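Local atomic coordinates of SusD-like carbohydrate binding protein BF1063 (Bacteroides fragilis NCTC 9343, PDB entry 3I4G), a protein that probably binds carbohydrates at the bacterial outer membrane, as a member of the SusD family of glycan-capturing proteins. Residues Ser290-Pro298 with Arg418-Pro426; Trp214-Met225 with Val390-Asp401. One frame throughout, in Å; residues are numbered along the deposited sequence. Where two conformers were deposited one is given.

Contact 1: residues Ser290-Pro298 with Arg418-Pro426; sequences SYEFKDGTP and RGRASVNMP
A type I beta turn running from Phe293 to Gly296 meets the loop that follows helix 414-418, and the two are joined by a salt bridge between Glu292 and Arg418. One carboxylate oxygen takes the whole guanidinium end: Arg418 NH2 lies 2.9 Å from Glu292 OE1 and approaches on its syn lone pair, while Arg418 NH1, at 3.1 Å from Glu292 OE1, comes from above the carboxylate plane. The two planes are 54° apart, as fits one oxygen taking both nitrogens. Arginine suits this place because its other edge is used as well: NE and NH2 both donate to the carbonyl oxygen of Pro426, with Arg418 NE 2.8 Å from Pro426 O, which ties the far end of the loop back to its start. Glu443 of helix 433-447 gives NH1 a further acidic partner. Over one guanidinium face lies CB of the selenomethionine Met425. The Met425 chain, bent twice, folds its methyl CE in to 3.3 Å from Phe293 O. The Pro426 ring rests against the turn, CG standing 3.5 Å from Asp295 O and close to Gly296, whose positive phi (86°) glycine accepts readily. At the solvent side a water links Lys294 NZ to Val423 O, and a second water lies 2.7 Å from Lys294 O. With the arginine's two edges held by acceptors, its rotation is fixed, and the two acids, Glu292 and Glu443, probably keep its positive charge well compensated in this partly buried setting.

Contact 2: residues Trp214-Met225 with Val390-Asp401; sequences WKSGAKAFHDIM and VLLGYLECLVED
Asp401 OD2 receives Lys215 NZ at 2.7 Å, a salt bridge that closes one end of two packed helices; the ammonium arrives on the syn side of the carboxylate, somewhat out of its plane. Gln403 donates to the same oxygen. Lysine serves well here because its flexible chain, bent at chi3 and chi4, can curl back over the acid. Next to this pair the Trp214 indole lies alongside Glu400, whose CB sits 3.3 Å from Trp214 CD2 over one face of the five-membered ring, a CH-pi contact; the Glu400 carboxylate itself goes to Arg437. Cys397 is the knob of the centre, set among Trp214, Gly217, Ala218 and Phe221. Its SG lies at the edges of both the Trp214 and the Phe221 rings, and its CB is 3.7 Å from Ala218 CB. The bare backbones of Gly217 and Gly393 let the Cys397 sulfur and the Phe221 ring, respectively, come in close, with Gly393 C 3.6 Å from Phe221 CD2. Farther along, the rings of His222, in the conformer given, and Tyr394 form an offset stack, centroids 4.5 Å apart and planes 7° from parallel, with the phenol oxygen over the centre of the imidazole. Tyr394 reaches there with CG trans to its backbone N (chi1 175°). The side chain of the selenomethionine Met225 runs at about a right angle to that of Tyr394, and SE comes obliquely to the ring, 3.4 Å from Tyr394 CD2. Val390 CG1 packs against Phe221 and Ile224. The axes of 214-225 and 390-400 approach to 8.0 Å at 153°, a roughly antiparallel, closely packed pair consistent with the TPR-like helical core of SusD-family proteins.

In the fold
Contacts 1 and 2 lie 23 Å apart between centres, with about 7 Å between their nearest atoms, so they do not touch. Along the chain their segments alternate: 214-225, 290-298, 390-401 and 418-426. Helix 433-447 connects them spatially. Its Glu443 pairs with Arg418 of contact 1 and also meets Leu392 on the helix of contact 2, while Arg437 of the same helix binds Glu400. Contact 2 is a buried pairing of helices, whereas contact 1 joins two loops and is only partly buried; their centres lie 19 Å and 22 Å, respectively, from the centre of the chain.

Contact 1: residues Ser290-Pro298 with Arg418-Pro426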
loop_
_atom_site.group_PDB
_atom_site.type_symbol
_atom_site.label_atom_id
_atom_site.label_comp_id
_atom_site.label_asym_id
_atom_site.label_seq_id
_atom_site.Cartn_x
_atom_site.Cartn_y
_atom_site.Cartn_z
ATOM N N SER A 290 -12.957 -11.268 -6.413
ATOM C CA SER A 290 -11.683 -11.881 -6.749
ATOM C C SER A 290 -11.340 -13.098 -5.873
ATOM O O SER A 290 -10.660 -14.024 -6.331
ATOM C CB SER A 290 -10.572 -10.802 -6.693
ATOM O OG SER A 290 -9.389 -11.338 -7.280
ATOM N N TYR A 291 -11.787 -13.109 -4.632
ATOM C CA TYR A 291 -11.456 -14.158 -3.697
ATOM C C TYR A 291 -11.999 -15.510 -4.177
ATOM O O TYR A 291 -13.130 -15.605 -4.641
ATOM C CB TYR A 291 -12.025 -13.850 -2.315
ATOM C CG TYR A 291 -11.457 -12.636 -1.664
ATOM C CD1 TYR A 291 -10.337 -12.697 -0.875
ATOM C CD2 TYR A 291 -12.059 -11.409 -1.823
ATOM C CE1 TYR A 291 -9.788 -11.560 -0.290
ATOM C CE2 TYR A 291 -11.531 -10.284 -1.244
ATOM C CZ TYR A 291 -10.408 -10.353 -0.482
ATOM O OH TYR A 291 -9.870 -9.220 0.119
ATOM N N GLU A 292 -11.206 -16.561 -4.102
ATOM C CA GLU A 292 -11.712 -17.877 -4.445
ATOM C C GLU A 292 -12.764 -18.393 -3.472
ATOM O O GLU A 292 -12.932 -17.882 -2.379
ATOM C CB GLU A 292 -10.547 -18.860 -4.472
ATOM C CG GLU A 292 -9.553 -18.581 -5.581
ATOM C CD GLU A 292 -8.165 -19.173 -5.349
ATOM O OE1 GLU A 292 -7.946 -19.959 -4.409
ATOM O OE2 GLU A 292 -7.277 -18.892 -6.193
ATOM N N PHE A 293 -13.487 -19.448 -3.887
ATOM C CA PHE A 293 -14.239 -20.230 -2.949
ATOM C C PHE A 293 -13.206 -20.977 -2.095
ATOM O O PHE A 293 -12.028 -21.101 -2.443
ATOM C CB PHE A 293 -15.162 -21.227 -3.663
ATOM C CG PHE A 293 -16.346 -20.585 -4.335
ATOM C CD1 PHE A 293 -17.358 -20.012 -3.573
ATOM C CD2 PHE A 293 -16.496 -20.612 -5.703
ATOM C CE1 PHE A 293 -18.465 -19.452 -4.199
ATOM C CE2 PHE A 293 -17.595 -20.031 -6.315
ATOM C CZ PHE A 293 -18.566 -19.462 -5.566
ATOM N N LYS A 294 -13.663 -21.541 -0.987
ATOM C CA LYS A 294 -12.794 -22.259 -0.051
ATOM C C LYS A 294 -12.061 -23.438 -0.680
ATOM O O LYS A 294 -10.962 -23.777 -0.223
ATOM C CB LYS A 294 -13.623 -22.755 1.136
ATOM C CG LYS A 294 -13.976 -21.669 2.067
ATOM C CD LYS A 294 -12.970 -21.469 3.136
ATOM C CE LYS A 294 -13.073 -22.531 4.224
ATOM N NZ LYS A 294 -12.167 -22.134 5.357
ATOM N N ASP A 295 -12.636 -24.082 -1.695
ATOM C CA ASP A 295 -11.938 -25.179 -2.387
ATOM C C ASP A 295 -10.935 -24.702 -3.442
ATOM O O ASP A 295 -10.374 -25.500 -4.192
ATOM C CB ASP A 295 -12.954 -26.168 -3.013
ATOM C CG ASP A 295 -13.671 -25.609 -4.210
ATOM O OD1 ASP A 295 -13.560 -24.387 -4.506
ATOM O OD2 ASP A 295 -14.354 -26.412 -4.896
ATOM N N GLY A 296 -10.718 -23.391 -3.512
ATOM C CA GLY A 296 -9.722 -22.828 -4.413
ATOM C C GLY A 296 -10.179 -22.550 -5.825
ATOM O O GLY A 296 -9.377 -22.118 -6.665
ATOM N N THR A 297 -11.441 -22.820 -6.105
ATOM C CA THR A 297 -11.985 -22.572 -7.427
ATOM C C THR A 297 -12.441 -21.092 -7.507
ATOM O O THR A 297 -12.679 -20.450 -6.475
ATOM C CB THR A 297 -13.140 -23.521 -7.784
ATOM O OG1 THR A 297 -14.189 -23.395 -6.833
ATOM C CG2 THR A 297 -12.662 -24.960 -7.793
ATOM N N PRO A 298 -12.496 -20.520 -8.722
ATOM C CA PRO A 298 -12.838 -19.107 -8.864
ATOM C C PRO A 298 -14.260 -18.815 -8.496
ATOM O O PRO A 298 -15.167 -19.639 -8.690
ATOM C CB PRO A 298 -12.640 -18.816 -10.361
ATOM C CG PRO A 298 -11.927 -19.985 -10.908
ATOM C CD PRO A 298 -12.157 -21.149 -10.024
ATOM N N ARG A 418 -0.465 -19.218 1.107
ATOM C CA ARG A 418 -1.808 -19.811 1.166
ATOM C C ARG A 418 -2.012 -20.749 2.362
ATOM O O ARG A 418 -3.128 -20.912 2.873
ATOM C CB ARG A 418 -2.113 -20.568 -0.119
ATOM C CG ARG A 418 -2.300 -19.642 -1.311
ATOM C CD ARG A 418 -2.427 -20.364 -2.622
ATOM N NE ARG A 418 -3.631 -21.175 -2.733
ATOM C CZ ARG A 418 -4.835 -20.720 -3.090
ATOM N NH1 ARG A 418 -5.060 -19.421 -3.291
ATOM N NH2 ARG A 418 -5.837 -21.581 -3.172
ATOM N N GLY A 419 -0.930 -21.383 2.781
ATOM C CA GLY A 419 -0.935 -22.360 3.861
ATOM C C GLY A 419 -0.891 -21.800 5.255
ATOM O O GLY A 419 -0.936 -22.546 6.214
ATOM N N ARG A 420 -0.820 -20.476 5.375
ATOM C CA ARG A 420 -0.896 -19.803 6.640
ATOM C C ARG A 420 -2.037 -20.420 7.439
ATOM O O ARG A 420 -3.131 -20.585 6.895
ATOM C CB ARG A 420 -1.154 -18.297 6.360
ATOM C CG ARG A 420 -1.142 -17.433 7.557
ATOM C CD ARG A 420 -1.766 -16.091 7.286
ATOM N NE ARG A 420 -1.100 -15.316 6.244
ATOM C CZ ARG A 420 -0.047 -14.537 6.455
ATOM N NH1 ARG A 420 0.557 -14.482 7.624
ATOM N NH2 ARG A 420 0.456 -13.836 5.446
ATOM N N ALA A 421 -1.859 -20.748 8.712
ATOM C CA ALA A 421 -2.904 -21.496 9.447
ATOM C C ALA A 421 -4.290 -20.873 9.450
ATOM O O ALA A 421 -5.305 -21.579 9.382
ATOM C CB ALA A 421 -2.451 -21.724 10.890
ATOM N N SER A 422 -4.346 -19.549 9.542
ATOM C CA SER A 422 -5.619 -18.835 9.570
ATOM C C SER A 422 -6.273 -18.715 8.194
ATOM O O SER A 422 -7.393 -18.221 8.086
ATOM C CB SER A 422 -5.427 -17.441 10.157
ATOM O OG SER A 422 -4.478 -16.682 9.404
ATOM N N VAL A 423 -5.581 -19.130 7.134
ATOM C CA VAL A 423 -6.093 -19.035 5.778
ATOM C C VAL A 423 -6.289 -20.440 5.221
ATOM O O VAL A 423 -7.402 -20.796 4.799
ATOM C CB VAL A 423 -5.140 -18.139 4.943
ATOM C CG1 VAL A 423 -5.517 -18.148 3.466
ATOM C CG2 VAL A 423 -5.111 -16.705 5.488
ATOM N N ASN A 424 -5.202 -21.206 5.175
ATOM C CA ASN A 424 -5.257 -22.637 4.855
ATOM C C ASN A 424 -5.988 -22.943 3.549
ATOM O O ASN A 424 -6.887 -23.793 3.488
ATOM C CB ASN A 424 -5.876 -23.408 6.008
ATOM C CG ASN A 424 -5.688 -24.905 5.870
ATOM O OD1 ASN A 424 -4.622 -25.351 5.452
ATOM N ND2 ASN A 424 -6.714 -25.669 6.230
HETATM N N MSE A 425 -5.602 -22.214 2.512
HETATM C CA MSE A 425 -6.180 -22.413 1.193
HETATM C C MSE A 425 -5.427 -23.505 0.414
HETATM O O MSE A 425 -4.245 -23.706 0.646
HETATM C CB MSE A 425 -6.199 -21.090 0.435
HETATM C CG MSE A 425 -7.248 -20.136 0.981
HETATM SE SE MSE A 425 -9.100 -20.693 0.582
HETATM C CE MSE A 425 -9.069 -20.276 -1.270
ATOM N N PRO A 426 -6.112 -24.173 -0.523
ATOM C CA PRO A 426 -5.473 -25.296 -1.204
ATOM C C PRO A 426 -4.222 -24.927 -1.975
ATOM O O PRO A 426 -4.206 -23.921 -2.674
ATOM C CB PRO A 426 -6.546 -25.774 -2.197
ATOM C CG PRO A 426 -7.786 -25.224 -1.785
ATOM C CD PRO A 426 -7.515 -24.020 -0.931
HETATM O O HOH W 1 -10.007 -24.095 2.258
HETATM O O HOH W 2 -9.698 -21.986 4.101
#

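Contact 2: residues Trp214-Met225 with Val390-Asp401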
loop_
_atom_site.group_PDB
_atom_site.type_symbol
_atom_site.label_atom_id
_atom_site.label_comp_id
_atom_site.label_asym_id
_atom_site.label_seq_id
_atom_site.Cartn_x
_atom_site.Cartn_y
_atom_site.Cartn_z
ATOM N N TRP A 214 14.391 -8.982 -13.704
ATOM C CA TRP A 214 13.795 -10.041 -12.917
ATOM C C TRP A 214 14.798 -10.948 -12.234
ATOM O O TRP A 214 14.581 -11.419 -11.116
ATOM C CB TRP A 214 12.847 -10.848 -13.813
ATOM C CG TRP A 214 11.806 -10.014 -14.514
ATOM C CD1 TRP A 214 11.745 -9.752 -15.848
ATOM C CD2 TRP A 214 10.675 -9.361 -13.925
ATOM N NE1 TRP A 214 10.645 -9.011 -16.119
ATOM C CE2 TRP A 214 9.969 -8.747 -14.971
ATOM C CE3 TRP A 214 10.156 -9.280 -12.627
ATOM C CZ2 TRP A 214 8.810 -8.031 -14.765
ATOM C CZ3 TRP A 214 8.987 -8.576 -12.433
ATOM C CH2 TRP A 214 8.320 -7.986 -13.510
ATOM N N LYS A 215 15.933 -11.193 -12.879
ATOM C CA LYS A 215 16.971 -12.019 -12.290
ATOM C C LYS A 215 17.505 -11.388 -11.024
ATOM O O LYS A 215 17.648 -12.051 -9.989
ATOM C CB LYS A 215 18.110 -12.234 -13.287
ATOM C CG LYS A 215 19.124 -13.229 -12.785
ATOM C CD LYS A 215 20.217 -13.579 -13.833
ATOM C CE LYS A 215 19.639 -14.200 -15.128
ATOM N NZ LYS A 215 18.841 -15.501 -14.980
ATOM N N SER A 216 17.783 -10.091 -11.070
ATOM C CA SER A 216 18.301 -9.401 -9.875
ATOM C C SER A 216 17.230 -9.295 -8.797
ATOM O O SER A 216 17.533 -9.367 -7.600
ATOM C CB SER A 216 18.832 -8.012 -10.222
ATOM O OG SER A 216 19.966 -8.095 -11.072
ATOM N N GLY A 217 15.964 -9.140 -9.199
ATOM C CA GLY A 217 14.888 -9.053 -8.229
ATOM C C GLY A 217 14.724 -10.374 -7.522
ATOM O O GLY A 217 14.535 -10.400 -6.310
ATOM N N ALA A 218 14.760 -11.483 -8.263
ATOM C CA ALA A 218 14.655 -12.781 -7.613
ATOM C C ALA A 218 15.760 -12.937 -6.579
ATOM O O ALA A 218 15.516 -13.424 -5.477
ATOM C CB ALA A 218 14.751 -13.903 -8.641
ATOM N N LYS A 219 16.977 -12.524 -6.916
ATOM C CA LYS A 219 18.089 -12.637 -5.986
ATOM C C LYS A 219 17.875 -11.792 -4.725
ATOM O O LYS A 219 18.175 -12.261 -3.644
ATOM C CB LYS A 219 19.461 -12.332 -6.666
ATOM C CG LYS A 219 20.613 -12.421 -5.633
ATOM C CD LYS A 219 22.009 -12.322 -6.186
ATOM C CE LYS A 219 23.042 -12.722 -5.094
ATOM N NZ LYS A 219 22.934 -11.973 -3.810
ATOM N N ALA A 220 17.397 -10.557 -4.855
ATOM C CA ALA A 220 17.153 -9.713 -3.695
ATOM C C ALA A 220 16.137 -10.349 -2.752
ATOM O O ALA A 220 16.360 -10.444 -1.550
ATOM C CB ALA A 220 16.689 -8.308 -4.138
ATOM N N PHE A 221 15.016 -10.807 -3.295
ATOM C CA PHE A 221 14.002 -11.435 -2.441
ATOM C C PHE A 221 14.526 -12.764 -1.870
ATOM O O PHE A 221 14.276 -13.066 -0.703
ATOM C CB PHE A 221 12.700 -11.634 -3.194
ATOM C CG PHE A 221 11.999 -10.342 -3.598
ATOM C CD1 PHE A 221 11.696 -9.373 -2.677
ATOM C CD2 PHE A 221 11.627 -10.122 -4.908
ATOM C CE1 PHE A 221 11.029 -8.214 -3.058
ATOM C CE2 PHE A 221 10.961 -8.969 -5.293
ATOM C CZ PHE A 221 10.663 -8.013 -4.375
ATOM N N HIS A 222 15.247 -13.537 -2.673
ATOM C CA HIS A 222 15.795 -14.814 -2.207
ATOM C C HIS A 222 16.849 -14.606 -1.112
ATOM O O HIS A 222 17.008 -15.466 -0.248
ATOM C CB HIS A 222 16.340 -15.581 -3.399
ATOM C CG HIS A 222 16.577 -17.031 -3.141
ATOM N ND1 HIS A 222 15.730 -17.819 -2.382
ATOM C CD2 HIS A 222 17.509 -17.865 -3.655
ATOM C CE1 HIS A 222 16.193 -19.059 -2.373
ATOM N NE2 HIS A 222 17.257 -19.117 -3.152
ATOM N N ASP A 223 17.557 -13.474 -1.132
ATOM C CA ASP A 223 18.513 -13.143 -0.067
ATOM C C ASP A 223 17.798 -12.955 1.257
ATOM O O ASP A 223 18.299 -13.361 2.292
ATOM C CB ASP A 223 19.314 -11.869 -0.384
ATOM C CG ASP A 223 20.374 -12.050 -1.464
ATOM O OD1 ASP A 223 20.715 -13.193 -1.796
ATOM O OD2 ASP A 223 20.899 -10.995 -1.949
ATOM N N ILE A 224 16.599 -12.365 1.232
ATOM C CA ILE A 224 15.799 -12.231 2.444
ATOM C C ILE A 224 15.419 -13.619 2.967
ATOM O O ILE A 224 15.496 -13.941 4.161
ATOM C CB ILE A 224 14.551 -11.380 2.180
ATOM C CG1 ILE A 224 14.949 -9.958 1.772
ATOM C CG2 ILE A 224 13.623 -11.374 3.407
ATOM C CD1 ILE A 224 13.789 -9.147 1.250
HETATM N N MSE A 225 14.915 -14.447 2.070
HETATM C CA MSE A 225 14.548 -15.819 2.449
HETATM C C MSE A 225 15.731 -16.593 3.041
HETATM O O MSE A 225 15.597 -17.230 4.087
HETATM C CB MSE A 225 13.969 -16.533 1.229
HETATM C CG MSE A 225 12.717 -15.894 0.637
HETATM SE SE MSE A 225 12.277 -16.469 -1.120
HETATM C CE MSE A 225 11.841 -18.406 -0.725
ATOM N N VAL A 390 7.498 -10.673 -0.067
ATOM C CA VAL A 390 8.808 -11.173 -0.461
ATOM C C VAL A 390 8.712 -12.532 -1.147
ATOM O O VAL A 390 9.342 -12.745 -2.188
ATOM C CB VAL A 390 9.749 -11.256 0.779
ATOM C CG1 VAL A 390 11.060 -11.960 0.464
ATOM C CG2 VAL A 390 10.004 -9.845 1.347
ATOM N N LEU A 391 7.935 -13.443 -0.563
ATOM C CA LEU A 391 7.779 -14.777 -1.145
ATOM C C LEU A 391 7.092 -14.720 -2.493
ATOM O O LEU A 391 7.537 -15.353 -3.459
ATOM C CB LEU A 391 6.992 -15.690 -0.202
ATOM C CG LEU A 391 7.617 -16.000 1.140
ATOM C CD1 LEU A 391 6.708 -16.924 1.972
ATOM C CD2 LEU A 391 9.003 -16.641 0.971
ATOM N N LEU A 392 6.030 -13.920 -2.614
ATOM C CA LEU A 392 5.344 -13.804 -3.908
ATOM C C LEU A 392 6.189 -13.035 -4.918
ATOM O O LEU A 392 6.121 -13.301 -6.109
ATOM C CB LEU A 392 3.970 -13.174 -3.740
ATOM C CG LEU A 392 2.979 -13.935 -2.874
ATOM C CD1 LEU A 392 1.709 -13.129 -2.614
ATOM C CD2 LEU A 392 2.659 -15.296 -3.488
ATOM N N GLY A 393 6.968 -12.085 -4.443
ATOM C CA GLY A 393 7.851 -11.349 -5.326
ATOM C C GLY A 393 8.939 -12.226 -5.909
ATOM O O GLY A 393 9.283 -12.119 -7.096
ATOM N N TYR A 394 9.544 -13.068 -5.072
ATOM C CA TYR A 394 10.533 -14.037 -5.530
ATOM C C TYR A 394 9.953 -14.902 -6.643
ATOM O O TYR A 394 10.546 -15.047 -7.693
ATOM C CB TYR A 394 10.992 -14.886 -4.349
ATOM C CG TYR A 394 11.942 -16.010 -4.703
ATOM C CD1 TYR A 394 13.131 -15.776 -5.378
ATOM C CD2 TYR A 394 11.671 -17.321 -4.337
ATOM C CE1 TYR A 394 13.975 -16.801 -5.694
ATOM C CE2 TYR A 394 12.557 -18.345 -4.600
ATOM C CZ TYR A 394 13.688 -18.079 -5.301
ATOM O OH TYR A 394 14.551 -19.122 -5.567
ATOM N N LEU A 395 8.761 -15.463 -6.409
ATOM C CA LEU A 395 8.125 -16.330 -7.391
ATOM C C LEU A 395 7.811 -15.544 -8.670
ATOM O O LEU A 395 8.063 -16.050 -9.768
ATOM C CB LEU A 395 6.873 -16.966 -6.799
ATOM C CG LEU A 395 6.144 -17.958 -7.717
ATOM C CD1 LEU A 395 7.062 -19.095 -8.188
ATOM C CD2 LEU A 395 4.918 -18.511 -6.990
ATOM N N GLU A 396 7.256 -14.344 -8.568
ATOM C CA GLU A 396 6.977 -13.536 -9.753
ATOM C C GLU A 396 8.250 -13.331 -10.555
ATOM O O GLU A 396 8.253 -13.468 -11.776
ATOM C CB GLU A 396 6.353 -12.190 -9.376
ATOM C CG GLU A 396 6.125 -11.259 -10.556
ATOM C CD GLU A 396 5.508 -9.926 -10.230
ATOM O OE1 GLU A 396 5.093 -9.663 -9.088
ATOM O OE2 GLU A 396 5.435 -9.140 -11.199
ATOM N N CYS A 397 9.340 -13.004 -9.883
ATOM C CA CYS A 397 10.618 -12.754 -10.556
ATOM C C CYS A 397 11.135 -14.013 -11.247
ATOM O O CYS A 397 11.664 -13.938 -12.370
ATOM C CB CYS A 397 11.671 -12.179 -9.597
ATOM S SG CYS A 397 11.360 -10.486 -9.089
ATOM N N LEU A 398 11.038 -15.164 -10.595
ATOM C CA LEU A 398 11.496 -16.413 -11.237
ATOM C C LEU A 398 10.700 -16.690 -12.496
ATOM O O LEU A 398 11.268 -17.078 -13.527
ATOM C CB LEU A 398 11.352 -17.609 -10.307
ATOM C CG LEU A 398 12.241 -17.655 -9.076
ATOM C CD1 LEU A 398 11.809 -18.897 -8.237
ATOM C CD2 LEU A 398 13.726 -17.724 -9.423
ATOM N N VAL A 399 9.376 -16.541 -12.418
ATOM C CA VAL A 399 8.504 -16.741 -13.575
ATOM C C VAL A 399 8.878 -15.797 -14.720
ATOM O O VAL A 399 9.080 -16.217 -15.869
ATOM C CB VAL A 399 7.059 -16.513 -13.216
ATOM C CG1 VAL A 399 6.155 -16.432 -14.491
ATOM C CG2 VAL A 399 6.588 -17.609 -12.254
ATOM N N GLU A 400 9.097 -14.537 -14.408
ATOM C CA GLU A 400 9.401 -13.547 -15.458
ATOM C C GLU A 400 10.797 -13.694 -15.994
ATOM O O GLU A 400 11.069 -13.319 -17.152
ATOM C CB GLU A 400 9.190 -12.128 -14.919
ATOM C CG GLU A 400 7.784 -11.780 -14.555
ATOM C CD GLU A 400 6.832 -11.685 -15.719
ATOM O OE1 GLU A 400 7.243 -11.774 -16.891
ATOM O OE2 GLU A 400 5.620 -11.562 -15.461
ATOM N N ASP A 401 11.701 -14.286 -15.198
ATOM C CA ASP A 401 13.081 -14.553 -15.633
ATOM C C ASP A 401 13.206 -15.910 -16.329
ATOM O O ASP A 401 14.324 -16.348 -16.590
ATOM C CB ASP A 401 14.032 -14.492 -14.457
ATOM C CG ASP A 401 15.494 -14.402 -14.872
ATOM O OD1 ASP A 401 15.795 -13.662 -15.847
ATOM O OD2 ASP A 401 16.345 -15.006 -14.184
#